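Local coordinates for putative sugar binding protein (Geobacillus stearothermophilus, PDB 6GT9), which binds galactose in the cleft between its two lobes and probably serves as a glucose- and galactose-sensing sugar-binding protein for galactan utilization, at residues N135-A138 and G139-G143; L170-R173 and G174-A178. One frame throughout, in Å; residues are numbered along the deposited sequence.

Contact 1 (135-143) and contact 2 (170-178) are single helical stretches on neighbouring helices, their centres about 6 Å apart. At the sugar end, Asn135 OD1 lies 2.7 Å from Arg171 NH2, a probable hydrogen bond. Arg171 binds the galactose directly, whereas the side chain of Asn135 stays about 6 Å from it, so contact 1 supplies a second-shell residue to a first-shell one in contact 2. Further along, Gly143 CA comes within 3.5 Å of Phe175 CD2, and Phe140 O within 3.2 Å of Ala178 CB, close approaches helped by small residues. A second probable hydrogen bond joins Tyr136 OH to Asp177 OD2, though its 2.4 Å length is suspiciously short.

Contact 1. Residues N135-A138 and G139-G143; sequences NYYA and GFLAG
Leu141 packs over one face of the Tyr137 ring, one helical turn after it. Its CG lies 3.9 Å from the ring centroid and only 22° off the ring normal, which meets the geometry of a CH-pi contact. CG is offset toward the rim, and the two methyls reach adjacent parts of it: CD1 approaches Tyr137 CE2 at 3.4 Å, while CD2 reaches Tyr137 OH at 3.3 Å. With CG anti to the backbone N (chi1 -177°), the tyrosine ring projects outward but leans toward the following turn, where Leu141 can cover a face. This close pair nevertheless sits on the outward flank, where Tyr137 is solvent-exposed and also meets a crystal neighbour. Tyr136 and Phe140, with the same spacing, run side by side but more loosely: their nearest ring carbons, Tyr136 CE2 and Phe140 CD2, are 4.2 Å apart. Both residues are partly exposed, the Tyr136 hydroxyl facing Asp177. Helix 135-149 follows strand 129-132 of one sheet and precedes strand 154-160 of the other, so it begins just after one of the crossings between the two alpha/beta lobes of the type I periplasmic binding protein fold. On its inner flank Ala138 and Ala142 are buried against strands 242-246 and 263-266, and between them the backbone carries the contact: Ala142 N donates to Ala138 O at 3.1 Å. Gly139 is also buried, with no side chain to add. On the outer flank the same i to i+4 pattern brings Leu141 N to Tyr137 O at 2.9 Å. At the first turn, Gly139 N donates to Asn135 O at 3.2 Å, and the buried Asn135 side chain has both polar ends bonded, to Arg171 and, through ND2, to the backbone oxygen of Asp119.

Contact 2. Residues L170-R173 and G174-A178; sequences LRVR and GFEDA. With GAL (beta-D-galactopyranose), chain E.
Arg173 and Asp177, one turn apart, meet with their flat groups nearly perpendicular, the guanidinium and carboxylate planes 77° apart. The bend at chi2 (60°) turns the outward-reaching arginine so that NE comes to 3.3 Å from Asp177 OD1. This long salt bridge enters on the syn side of OD1 but 32° out of the carboxylate plane. Asp177 is shared: OD1 also pairs with Arg180. Were Asp177 replaced by an alanine, Arg173 and Arg180 would probably lose the carboxylate they share. Val172 and Glu176 instead point the same way, side by side, with Val172 CG1 3.4 Å from Glu176 OE2. Arg171 departs from the helix altogether. Extended from CG to NE, it meets the galactose at the edge of its guanidinium, with O1 near the plane, so two N-H groups address neighbouring hydroxyls: NH1 bonds O1 at 2.9 Å and NH2 bonds O2 at 3.1 Å. The backbone oxygen of Thr220 also accepts from NH1, beside Asn135 at NH2. Helix 166-179 is the crossover of the beta-alpha-beta unit 154-160/166-179/185-192: Glu176 packs on Ile187 and Ile190, while Phe175 stacks on Tyr218 and touches Val156, Ile187 and Leu146 of helix 135-149.

Contact 1. Residues N135-A138 and G139-G143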
loop_
_atom_site.group_PDB
_atom_site.type_symbol
_atom_site.label_atom_id
_atom_site.label_comp_id
_atom_site.label_asym_id
_atom_site.label_seq_id
_atom_site.Cartn_x
_atom_site.Cartn_y
_atom_site.Cartn_z
ATOM N N ASN A 135 4.905 6.725 -3.294
ATOM C CA ASN A 135 5.376 5.700 -2.358
ATOM C C ASN A 135 6.826 5.921 -1.929
ATOM O O ASN A 135 7.172 5.673 -0.765
ATOM C CB ASN A 135 5.184 4.318 -2.976
ATOM C CG ASN A 135 3.745 3.901 -2.959
ATOM O OD1 ASN A 135 3.125 3.857 -1.886
ATOM N ND2 ASN A 135 3.178 3.619 -4.139
ATOM N N TYR A 136 7.691 6.361 -2.853
ATOM C CA TYR A 136 9.059 6.701 -2.470
ATOM C C TYR A 136 9.055 7.749 -1.371
ATOM O O TYR A 136 9.759 7.626 -0.362
ATOM C CB TYR A 136 9.860 7.225 -3.668
ATOM C CG TYR A 136 11.255 7.684 -3.235
ATOM C CD1 TYR A 136 12.310 6.782 -3.175
ATOM C CD2 TYR A 136 11.502 8.999 -2.847
ATOM C CE1 TYR A 136 13.584 7.179 -2.759
ATOM C CE2 TYR A 136 12.776 9.403 -2.423
ATOM C CZ TYR A 136 13.810 8.485 -2.392
ATOM O OH TYR A 136 15.077 8.851 -1.977
ATOM N N TYR A 137 8.268 8.801 -1.565
ATOM C CA TYR A 137 8.286 9.923 -0.637
ATOM C C TYR A 137 7.606 9.568 0.677
ATOM O O TYR A 137 8.005 10.065 1.738
ATOM C CB TYR A 137 7.611 11.128 -1.285
ATOM C CG TYR A 137 7.657 12.353 -0.413
ATOM C CD1 TYR A 137 8.870 12.946 -0.081
ATOM C CD2 TYR A 137 6.495 12.891 0.124
ATOM C CE1 TYR A 137 8.927 14.064 0.738
ATOM C CE2 TYR A 137 6.541 14.017 0.949
ATOM C CZ TYR A 137 7.763 14.597 1.250
ATOM O OH TYR A 137 7.830 15.715 2.056
ATOM N N ALA A 138 6.584 8.711 0.627
ATOM C CA ALA A 138 5.999 8.161 1.848
ATOM C C ALA A 138 7.067 7.520 2.730
ATOM O O ALA A 138 7.113 7.754 3.941
ATOM C CB ALA A 138 4.920 7.133 1.491
ATOM N N GLY A 139 7.937 6.703 2.133
ATOM C CA GLY A 139 8.970 6.043 2.920
ATOM C C GLY A 139 10.018 7.021 3.414
ATOM O O GLY A 139 10.513 6.907 4.539
ATOM N N PHE A 140 10.356 8.006 2.579
ATOM C CA PHE A 140 11.291 9.055 2.978
ATOM C C PHE A 140 10.786 9.803 4.206
ATOM O O PHE A 140 11.553 10.070 5.140
ATOM C CB PHE A 140 11.497 10.008 1.799
ATOM C CG PHE A 140 12.666 10.941 1.952
ATOM C CD1 PHE A 140 12.500 12.188 2.523
ATOM C CD2 PHE A 140 13.922 10.585 1.481
ATOM C CE1 PHE A 140 13.584 13.068 2.645
ATOM C CE2 PHE A 140 15.009 11.456 1.608
ATOM C CZ PHE A 140 14.833 12.696 2.180
ATOM N N LEU A 141 9.495 10.148 4.221
ATOM C CA LEU A 141 8.895 10.779 5.392
ATOM C C LEU A 141 8.964 9.872 6.610
ATOM O O LEU A 141 9.209 10.345 7.725
ATOM C CB LEU A 141 7.440 11.160 5.115
ATOM C CG LEU A 141 7.214 12.273 4.087
ATOM C CD1 LEU A 141 5.710 12.494 3.850
ATOM C CD2 LEU A 141 7.920 13.579 4.506
ATOM N N ALA A 142 8.701 8.574 6.428
ATOM C CA ALA A 142 8.843 7.643 7.543
ATOM C C ALA A 142 10.278 7.627 8.051
ATOM O O ALA A 142 10.515 7.560 9.265
ATOM C CB ALA A 142 8.401 6.235 7.124
ATOM N N GLY A 143 11.249 7.717 7.136
ATOM C CA GLY A 143 12.644 7.755 7.555
ATOM C C GLY A 143 12.991 9.024 8.315
ATOM O O GLY A 143 13.656 8.975 9.354
#

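Contact 2. Residues L170-R173 and G174-A178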
loop_
_atom_site.group_PDB
_atom_site.type_symbol
_atom_site.label_atom_id
_atom_site.label_comp_id
_atom_site.label_asym_id
_atom_site.label_seq_id
_atom_site.Cartn_x
_atom_site.Cartn_y
_atom_site.Cartn_z
ATOM N N LEU A 170 9.666 0.895 -3.011
ATOM C CA LEU A 170 9.860 2.339 -2.964
ATOM C C LEU A 170 9.806 2.871 -1.531
ATOM O O LEU A 170 10.566 3.780 -1.180
ATOM C CB LEU A 170 8.826 3.037 -3.854
ATOM C CG LEU A 170 9.025 2.920 -5.370
ATOM C CD1 LEU A 170 7.820 3.516 -6.110
ATOM C CD2 LEU A 170 10.292 3.632 -5.817
ATOM N N ARG A 171 8.923 2.316 -0.690
ATOM C CA ARG A 171 8.821 2.779 0.698
ATOM C C ARG A 171 10.039 2.376 1.516
ATOM O O ARG A 171 10.444 3.100 2.439
ATOM C CB ARG A 171 7.553 2.231 1.354
ATOM C CG ARG A 171 6.265 2.731 0.724
ATOM C CD ARG A 171 5.065 1.903 1.172
ATOM N NE ARG A 171 3.894 2.254 0.373
ATOM C CZ ARG A 171 2.667 1.782 0.558
ATOM N NH1 ARG A 171 2.417 0.905 1.527
ATOM N NH2 ARG A 171 1.692 2.181 -0.260
ATOM N N VAL A 172 10.610 1.209 1.225
ATOM C CA VAL A 172 11.873 0.835 1.848
ATOM C C VAL A 172 12.984 1.759 1.373
ATOM O O VAL A 172 13.766 2.291 2.175
ATOM C CB VAL A 172 12.211 -0.635 1.546
ATOM C CG1 VAL A 172 13.614 -0.961 2.028
ATOM C CG2 VAL A 172 11.171 -1.565 2.167
ATOM N N ARG A 173 13.075 1.955 0.056
ATOM C CA ARG A 173 14.189 2.707 -0.509
ATOM C C ARG A 173 14.158 4.168 -0.074
ATOM O O ARG A 173 15.211 4.758 0.203
ATOM C CB ARG A 173 14.174 2.581 -2.033
ATOM C CG ARG A 173 15.351 3.258 -2.718
ATOM C CD ARG A 173 16.662 2.644 -2.244
ATOM N NE ARG A 173 17.793 3.533 -2.489
ATOM C CZ ARG A 173 18.435 3.621 -3.651
ATOM N NH1 ARG A 173 18.052 2.877 -4.683
ATOM N NH2 ARG A 173 19.451 4.466 -3.782
ATOM N N GLY A 174 12.966 4.767 0.008
ATOM C CA GLY A 174 12.873 6.134 0.499
ATOM C C GLY A 174 13.257 6.255 1.965
ATOM O O GLY A 174 13.902 7.227 2.377
ATOM N N PHE A 175 12.852 5.276 2.776
ATOM C CA PHE A 175 13.270 5.239 4.176
ATOM C C PHE A 175 14.785 5.212 4.289
ATOM O O PHE A 175 15.383 5.994 5.038
ATOM C CB PHE A 175 12.653 4.008 4.849
ATOM C CG PHE A 175 13.093 3.791 6.280
ATOM C CD1 PHE A 175 14.219 3.032 6.571
ATOM C CD2 PHE A 175 12.349 4.309 7.332
ATOM C CE1 PHE A 175 14.613 2.807 7.884
ATOM C CE2 PHE A 175 12.744 4.101 8.659
ATOM C CZ PHE A 175 13.875 3.343 8.930
ATOM N N GLU A 176 15.420 4.306 3.541
ATOM C CA GLU A 176 16.865 4.146 3.597
ATOM C C GLU A 176 17.589 5.421 3.176
ATOM O O GLU A 176 18.579 5.822 3.807
ATOM C CB GLU A 176 17.268 2.960 2.719
ATOM C CG GLU A 176 16.835 1.611 3.298
ATOM C CD GLU A 176 16.984 0.463 2.313
ATOM O OE1 GLU A 176 17.127 0.723 1.100
ATOM O OE2 GLU A 176 16.952 -0.710 2.757
ATOM N N ASP A 177 17.107 6.083 2.121
ATOM C CA ASP A 177 17.723 7.343 1.714
ATOM C C ASP A 177 17.589 8.398 2.804
ATOM O O ASP A 177 18.507 9.205 3.018
ATOM C CB ASP A 177 17.095 7.846 0.412
ATOM C CG ASP A 177 17.449 6.978 -0.788
ATOM O OD1 ASP A 177 18.425 6.203 -0.708
ATOM O OD2 ASP A 177 16.758 7.088 -1.824
ATOM N N ALA A 178 16.452 8.413 3.504
ATOM C CA ALA A 178 16.207 9.465 4.487
ATOM C C ALA A 178 17.090 9.310 5.725
ATOM O O ALA A 178 17.520 10.311 6.305
ATOM C CB ALA A 178 14.732 9.487 4.887
HETATM C C1 GAL E . -0.923 -0.855 2.229
HETATM C C2 GAL E . -0.695 -0.885 0.731
HETATM C C3 GAL E . -1.673 -1.845 0.030
HETATM C C4 GAL E . -1.568 -3.234 0.638
HETATM C C5 GAL E . -1.714 -3.166 2.149
HETATM C C6 GAL E . -1.433 -4.508 2.829
HETATM O O1 GAL E . 0.012 0.015 2.837
HETATM O O2 GAL E . -0.872 0.418 0.159
HETATM O O3 GAL E . -1.318 -1.984 -1.312
HETATM O O4 GAL E . -0.308 -3.827 0.308
HETATM O O5 GAL E . -0.791 -2.184 2.773
HETATM O O6 GAL E . -1.929 -4.518 4.149
#